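Local coordinates for centrosomal protein of 104 kDa (Homo sapiens, PDB 5LPH), which is required for forming cilia and for the structural integrity of the ciliary tip, and here contributes its TOG domain, a tubulin-binding module built of HEAT repeats, at residues H232-Y235 / E236-E239; T240-R243 / I244-M248; Q177-P180 / S181-Q185. All blocks are in the same frame, centred on the assembly; numbering follows the deposited sequence.

Contact 1. Residues H232-Y235 / E236-E239; sequences HRVY and EVRE
Arg-238 reaches back from the first turn of helix 235-252 to hold the loop that leads into it. Its NH1 gives a straight hydrogen bond to His-232 O at 2.7 Å (N-H...O 164°), with the acceptor lying in the guanidinium plane, and a weak, more bent one to Arg-233 O at 3.0 Å. The chain bends at CG-CD (chi3 -62°), which turns the guanidinium back over the loop, where the CA of Tyr-235 sits against one of its faces. Two loop carbonyls thus share one NH1, and the positive group is fixed flat beside them.

On the buried side, Val-237 carries the packing: its CG1 presses on His-232 CB at 3.5 Å, and its CG2 lies 4.0 Å from Val-234 CB. Helix 193-210 covers the same valine with Ala-196, Met-197 and Met-200, while the NE2 of His-232 is bonded to Ser-191 OG. The solvent side is looser. The Tyr-235 ring stands nearly perpendicular to the guanidinium (planes 78° apart), its CD1 edge 3.7 Å from Arg-238 NH2, and Glu-239 OE1 comes to 3.3 Å from CE2 of this ring without a polar bond to it.

Val-234 occupies the N-cap position; its O accepts a hydrogen bond from Arg-238 N at 3.3 Å and a weak one from Val-237 N, and Tyr-235 O takes Glu-239 N. The N-cap side chain is apolar, and Arg-238 bonds the two carbonyls before it: a helix start following the turn between the paired helices of a HEAT repeat.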
loop_
_atom_site.group_PDB
_atom_site.type_symbol
_atom_site.label_atom_id
_atom_site.label_comp_id
_atom_site.label_asym_id
_atom_site.label_seq_id
_atom_site.Cartn_x
_atom_site.Cartn_y
_atom_site.Cartn_z
ATOM N N HIS A 232 5.952 13.797 16.300
ATOM C CA HIS A 232 4.516 13.477 16.217
ATOM C C HIS A 232 3.851 13.631 17.589
ATOM O O HIS A 232 4.488 13.389 18.618
ATOM C CB HIS A 232 4.306 12.059 15.676
ATOM C CG HIS A 232 2.973 11.849 15.028
ATOM N ND1 HIS A 232 1.935 11.192 15.650
ATOM C CD2 HIS A 232 2.511 12.212 13.809
ATOM C CE1 HIS A 232 0.888 11.163 14.847
ATOM N NE2 HIS A 232 1.212 11.772 13.721
ATOM N N ARG A 233 2.584 14.047 17.592
ATOM C CA ARG A 233 1.852 14.328 18.842
ATOM C C ARG A 233 1.581 13.094 19.722
ATOM O O ARG A 233 1.478 13.207 20.943
ATOM C CB ARG A 233 0.527 15.044 18.540
ATOM C CG ARG A 233 -0.567 14.164 17.955
ATOM C CD ARG A 233 -1.748 14.981 17.463
ATOM N NE ARG A 233 -2.840 14.109 17.021
ATOM C CZ ARG A 233 -2.881 13.438 15.865
ATOM N NH1 ARG A 233 -1.889 13.519 14.975
ATOM N NH2 ARG A 233 -3.932 12.667 15.593
ATOM N N VAL A 234 1.478 11.930 19.089
ATOM C CA VAL A 234 1.132 10.674 19.758
ATOM C C VAL A 234 2.396 10.052 20.332
ATOM O O VAL A 234 3.357 9.831 19.596
ATOM C CB VAL A 234 0.462 9.680 18.776
ATOM C CG1 VAL A 234 0.065 8.378 19.477
ATOM C CG2 VAL A 234 -0.755 10.327 18.126
ATOM N N TYR A 235 2.374 9.759 21.633
ATOM C CA TYR A 235 3.529 9.196 22.347
ATOM C C TYR A 235 4.029 7.891 21.725
ATOM O O TYR A 235 5.230 7.712 21.508
ATOM C CB TYR A 235 3.188 8.962 23.827
ATOM C CG TYR A 235 4.300 8.290 24.618
ATOM C CD1 TYR A 235 5.391 9.024 25.088
ATOM C CD2 TYR A 235 4.269 6.916 24.880
ATOM C CE1 TYR A 235 6.415 8.415 25.801
ATOM C CE2 TYR A 235 5.291 6.296 25.591
ATOM C CZ TYR A 235 6.360 7.050 26.049
ATOM O OH TYR A 235 7.373 6.440 26.751
ATOM N N GLU A 236 3.095 6.990 21.446
ATOM C CA GLU A 236 3.416 5.679 20.877
ATOM C C GLU A 236 4.090 5.761 19.481
ATOM O O GLU A 236 4.937 4.923 19.148
ATOM C CB GLU A 236 2.157 4.804 20.866
ATOM C CG GLU A 236 2.383 3.310 20.742
ATOM C CD GLU A 236 1.079 2.532 20.773
ATOM O OE1 GLU A 236 1.106 1.332 21.089
ATOM O OE2 GLU A 236 0.017 3.116 20.498
ATOM N N VAL A 237 3.732 6.772 18.683
ATOM C CA VAL A 237 4.411 7.030 17.398
ATOM C C VAL A 237 5.873 7.430 17.625
ATOM O O VAL A 237 6.781 6.878 17.001
ATOM C CB VAL A 237 3.675 8.105 16.549
ATOM C CG1 VAL A 237 4.543 8.601 15.386
ATOM C CG2 VAL A 237 2.354 7.554 16.035
ATOM N N ARG A 238 6.091 8.393 18.513
ATOM C CA ARG A 238 7.446 8.838 18.860
ATOM C C ARG A 238 8.278 7.683 19.412
ATOM O O ARG A 238 9.436 7.516 19.031
ATOM C CB ARG A 238 7.400 9.966 19.889
ATOM C CG ARG A 238 6.740 11.247 19.400
ATOM C CD ARG A 238 7.097 12.419 20.301
ATOM N NE ARG A 238 6.644 12.248 21.681
ATOM C CZ ARG A 238 5.418 12.513 22.137
ATOM N NH1 ARG A 238 4.454 12.958 21.332
ATOM N NH2 ARG A 238 5.143 12.319 23.424
ATOM N N GLU A 239 7.672 6.880 20.285
ATOM C CA GLU A 239 8.347 5.727 20.884
ATOM C C GLU A 239 8.789 4.685 19.840
ATOM O O GLU A 239 9.858 4.095 19.976
ATOM C CB GLU A 239 7.461 5.076 21.955
ATOM C CG GLU A 239 8.176 4.052 22.834
ATOM C CD GLU A 239 7.257 3.368 23.841
ATOM O OE1 GLU A 239 6.031 3.616 23.833
ATOM O OE2 GLU A 239 7.766 2.564 24.650
#

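Contact 2. Residues T240-R243 / I244-M248; sequences TAVR and IILDM
Val-242 and Leu-246, one turn apart, lie side by side and point the same way, CG1 of the valine 4.1 Å from CD1 of the leucine. Beneath them four backbone hydrogen bonds in the i to i+4 pattern cross the contact, all 3.0 to 3.1 Å long: Ile-244 N to Thr-240 O, Ile-245 N to Ala-241 O, Leu-246 N to Val-242 O, and Asp-247 N to Arg-243 O. Ile-245 keeps its CG1 beside the backbone N (chi1 -69°), which sets that branch back along the helix, 3.3 Å from Ala-241 O.

Thr-240 and Asp-247 find their side-chain partners elsewhere. Thr-240 OG1 is bonded to Glu-236 O, a carbonyl one turn back. Asp-247 forms a salt bridge with Arg-250 and a long, weak ion pair with Lys-208; Arg-243 NH2 stays 6.3 Å from Asp-247 OD2, too far to pair with it.

The side chains serve several neighbours: Ile-244 meets Ser-226 of helix 219-229, Ala-241 and Thr-240 touch Met-200 of helix 193-210, and Ile-245 packs on Ile-276 and Phe-280 of helix 271-283. This is the second helix of a HEAT repeat, a regular alpha-helix packed between its neighbours in an alpha-solenoid.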
loop_
_atom_site.group_PDB
_atom_site.type_symbol
_atom_site.label_atom_id
_atom_site.label_comp_id
_atom_site.label_asym_id
_atom_site.label_seq_id
_atom_site.Cartn_x
_atom_site.Cartn_y
_atom_site.Cartn_z
ATOM N N THR A 240 7.975 4.457 18.811
ATOM C CA THR A 240 8.326 3.505 17.742
ATOM C C THR A 240 9.451 4.054 16.849
ATOM O O THR A 240 10.292 3.296 16.360
ATOM C CB THR A 240 7.111 3.126 16.858
ATOM O OG1 THR A 240 5.954 2.889 17.671
ATOM C CG2 THR A 240 7.410 1.871 16.016
ATOM N N ALA A 241 9.461 5.367 16.628
ATOM C CA ALA A 241 10.556 6.023 15.889
ATOM C C ALA A 241 11.911 5.791 16.564
ATOM O O ALA A 241 12.911 5.499 15.889
ATOM C CB ALA A 241 10.289 7.510 15.750
ATOM N N VAL A 242 11.925 5.901 17.894
ATOM C CA VAL A 242 13.118 5.609 18.694
ATOM C C VAL A 242 13.588 4.180 18.410
ATOM O O VAL A 242 14.756 3.968 18.090
ATOM C CB VAL A 242 12.861 5.832 20.209
ATOM C CG1 VAL A 242 13.981 5.250 21.067
ATOM C CG2 VAL A 242 12.675 7.316 20.513
ATOM N N ARG A 243 12.666 3.218 18.499
ATOM C CA ARG A 243 12.972 1.798 18.246
ATOM C C ARG A 243 13.564 1.514 16.855
ATOM O O ARG A 243 14.457 0.677 16.730
ATOM C CB ARG A 243 11.729 0.924 18.472
ATOM C CG ARG A 243 11.313 0.785 19.936
ATOM C CD ARG A 243 9.927 0.177 20.091
ATOM N NE ARG A 243 9.883 -1.222 19.643
ATOM C CZ ARG A 243 8.973 -1.720 18.801
ATOM N NH1 ARG A 243 8.005 -0.952 18.309
ATOM N NH2 ARG A 243 9.023 -3.004 18.454
ATOM N N ILE A 244 13.077 2.209 15.826
ATOM C CA ILE A 244 13.610 2.061 14.455
ATOM C C ILE A 244 15.004 2.675 14.320
ATOM O O ILE A 244 15.882 2.088 13.681
ATOM C CB ILE A 244 12.671 2.660 13.383
ATOM C CG1 ILE A 244 11.345 1.894 13.373
ATOM C CG2 ILE A 244 13.318 2.602 11.995
ATOM C CD1 ILE A 244 10.306 2.437 12.416
ATOM N N ILE A 245 15.204 3.846 14.922
ATOM C CA ILE A 245 16.519 4.503 14.919
ATOM C C ILE A 245 17.580 3.611 15.585
ATOM O O ILE A 245 18.688 3.479 15.053
ATOM C CB ILE A 245 16.461 5.904 15.586
ATOM C CG1 ILE A 245 15.657 6.868 14.704
ATOM C CG2 ILE A 245 17.861 6.475 15.807
ATOM C CD1 ILE A 245 15.100 8.062 15.445
ATOM N N LEU A 246 17.235 2.998 16.723
ATOM C CA LEU A 246 18.145 2.075 17.418
ATOM C C LEU A 246 18.462 0.832 16.572
ATOM O O LEU A 246 19.608 0.387 16.544
ATOM C CB LEU A 246 17.590 1.662 18.789
ATOM C CG LEU A 246 17.405 2.747 19.858
ATOM C CD1 LEU A 246 16.729 2.169 21.094
ATOM C CD2 LEU A 246 18.723 3.399 20.246
ATOM N N ASP A 247 17.456 0.283 15.887
ATOM C CA ASP A 247 17.659 -0.845 14.954
ATOM C C ASP A 247 18.583 -0.487 13.788
ATOM O O ASP A 247 19.387 -1.317 13.360
ATOM C CB ASP A 247 16.323 -1.376 14.402
ATOM C CG ASP A 247 15.548 -2.231 15.410
ATOM O OD1 ASP A 247 16.094 -2.594 16.475
ATOM O OD2 ASP A 247 14.377 -2.560 15.124
HETATM N N MSE A 248 18.472 0.740 13.285
HETATM C CA MSE A 248 19.334 1.215 12.191
HETATM C C MSE A 248 20.756 1.429 12.645
HETATM O O MSE A 248 21.684 1.293 11.843
HETATM C CB MSE A 248 18.791 2.507 11.583
HETATM C CG MSE A 248 17.480 2.265 10.835
HETATM SE SE MSE A 248 17.792 1.367 9.102
HETATM C CE MSE A 248 18.484 2.929 8.126
#

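Contact 3. Residues Q177-P180 / S181-Q185; sequences QIIP and SYLVQ
The backbone turns through Pro-180 in a short helix ending at Leu-183, in which Leu-183 N bonds to Ile-179 O at 3.3 Å, while Ser-181 N to Ile-178 O, Tyr-182 N to Ile-179 O and Val-184 N to Pro-180 O are weak and bent. Gln-177 precedes it with positive phi (61°), turning the chain after the preceding helix. Pro-180, with no N-H to give, still accepts weak bonds at its O from Leu-183 N and Val-184 N.

Two side-chain pairs line up along the axis, each four residues apart. Ile-178 CG2 meets Tyr-182 CE2 at 3.4 Å, the methyl and ring side by side and pointing the same way; the branch can reach because CG2 lies opposite the backbone N. The ring is also turned with its edge to Ile-179 CA. On another side, Ile-179 CG2 and Leu-183 CD1 run alongside at 4.1 Å.

These pairs serve different helices. Ile-178 and Tyr-182 face helix 131-147, the tyrosine touching Ile-142 and Leu-146; Ile-179 packs on helix 154-169, and Leu-183 on Leu-202 and Leu-206 of helix 193-210. An alanine at Tyr-182 removes the ring beside Ile-178 CG2, and a gap is likely to open toward Ile-142 and Leu-146.

Val-184 leaves helical geometry, and Gln-199 NE2 bonds to the carbonyls of Leu-183 and Gln-185 as the chain departs. The whole is a short helix between helices 154-169 and 193-210, packed on both and on 131-147, in the alpha-solenoid of the TOG domain.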
loop_
_atom_site.group_PDB
_atom_site.type_symbol
_atom_site.label_atom_id
_atom_site.label_comp_id
_atom_site.label_asym_id
_atom_site.label_seq_id
_atom_site.Cartn_x
_atom_site.Cartn_y
_atom_site.Cartn_z
ATOM N N GLN A 177 10.613 -1.246 -6.828
ATOM C CA GLN A 177 10.948 -0.395 -5.673
ATOM C C GLN A 177 9.891 0.665 -5.318
ATOM O O GLN A 177 10.205 1.689 -4.699
ATOM C CB GLN A 177 12.313 0.286 -5.871
ATOM C CG GLN A 177 13.452 -0.656 -6.227
ATOM C CD GLN A 177 14.790 0.056 -6.350
ATOM O OE1 GLN A 177 14.907 1.253 -6.063
ATOM N NE2 GLN A 177 15.812 -0.679 -6.784
ATOM N N ILE A 178 8.637 0.399 -5.668
ATOM C CA ILE A 178 7.563 1.382 -5.520
ATOM C C ILE A 178 7.013 1.414 -4.089
ATOM O O ILE A 178 6.827 2.494 -3.523
ATOM C CB ILE A 178 6.423 1.109 -6.532
ATOM C CG1 ILE A 178 6.923 1.347 -7.963
ATOM C CG2 ILE A 178 5.213 1.992 -6.258
ATOM C CD1 ILE A 178 6.062 0.695 -9.022
ATOM N N ILE A 179 6.741 0.240 -3.518
ATOM C CA ILE A 179 6.032 0.156 -2.229
ATOM C C ILE A 179 6.821 0.761 -1.065
ATOM O O ILE A 179 6.239 1.502 -0.272
ATOM C CB ILE A 179 5.508 -1.280 -1.932
ATOM C CG1 ILE A 179 4.307 -1.558 -2.849
ATOM C CG2 ILE A 179 5.102 -1.450 -0.466
ATOM C CD1 ILE A 179 3.850 -2.999 -2.913
ATOM N N PRO A 180 8.136 0.460 -0.959
ATOM C CA PRO A 180 8.950 1.124 0.064
ATOM C C PRO A 180 8.868 2.651 0.051
ATOM O O PRO A 180 8.885 3.270 1.110
ATOM C CB PRO A 180 10.360 0.639 -0.262
ATOM C CG PRO A 180 10.131 -0.751 -0.748
ATOM C CD PRO A 180 8.873 -0.663 -1.571
ATOM N N SER A 181 8.750 3.243 -1.132
ATOM C CA SER A 181 8.634 4.693 -1.268
ATOM C C SER A 181 7.358 5.289 -0.661
ATOM O O SER A 181 7.373 6.435 -0.225
ATOM C CB SER A 181 8.757 5.090 -2.739
ATOM O OG SER A 181 8.561 6.479 -2.905
ATOM N N TYR A 182 6.264 4.529 -0.649
ATOM C CA TYR A 182 5.037 4.946 0.047
ATOM C C TYR A 182 5.175 4.849 1.558
ATOM O O TYR A 182 4.620 5.677 2.279
ATOM C CB TYR A 182 3.823 4.120 -0.393
ATOM C CG TYR A 182 3.412 4.409 -1.803
ATOM C CD1 TYR A 182 2.883 5.651 -2.154
ATOM C CD2 TYR A 182 3.568 3.455 -2.803
ATOM C CE1 TYR A 182 2.514 5.927 -3.459
ATOM C CE2 TYR A 182 3.208 3.728 -4.109
ATOM C CZ TYR A 182 2.680 4.957 -4.429
ATOM O OH TYR A 182 2.315 5.190 -5.725
ATOM N N LEU A 183 5.906 3.840 2.028
ATOM C CA LEU A 183 6.045 3.581 3.462
ATOM C C LEU A 183 6.976 4.550 4.190
ATOM O O LEU A 183 6.889 4.668 5.412
ATOM C CB LEU A 183 6.504 2.139 3.702
ATOM C CG LEU A 183 5.575 1.045 3.166
ATOM C CD1 LEU A 183 6.223 -0.320 3.300
ATOM C CD2 LEU A 183 4.231 1.069 3.882
ATOM N N VAL A 184 7.853 5.235 3.450
ATOM C CA VAL A 184 8.746 6.261 4.033
ATOM C C VAL A 184 8.237 7.703 3.851
ATOM O O VAL A 184 8.940 8.647 4.199
ATOM C CB VAL A 184 10.210 6.142 3.518
ATOM C CG1 VAL A 184 10.769 4.759 3.820
ATOM C CG2 VAL A 184 10.342 6.465 2.030
ATOM N N GLN A 185 7.028 7.873 3.317
ATOM C CA GLN A 185 6.433 9.198 3.160
ATOM C C GLN A 185 6.075 9.706 4.553
ATOM O O GLN A 185 5.524 8.948 5.354
ATOM C CB GLN A 185 5.178 9.150 2.262
ATOM C CG GLN A 185 4.798 10.501 1.675
ATOM C CD GLN A 185 3.596 10.442 0.757
ATOM O OE1 GLN A 185 3.370 9.447 0.064
ATOM N NE2 GLN A 185 2.826 11.527 0.732
#

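Contact 1 is the entry loop and first turn of helix 235-252, and contact 2 the next turns of the same helix, the contact centres about 12 Å apart. Contact 3 lies on a separate short helix, the centre of contact 3 about 8 Å from the centre of the chain against about 22 Å for the other two. The chemistry follows the place. Contact 1 joins a polar, arginine-bonded outer side to an apolar inner one. Contact 2 relies on regular backbone bonds and an apolar surface shared among neighbouring helices. Contact 3 has mostly weak backbone bonds and is marked by side-chain pairs fitted against three surrounding helices. Helix 193-210 touches all three, and none is wholly buried.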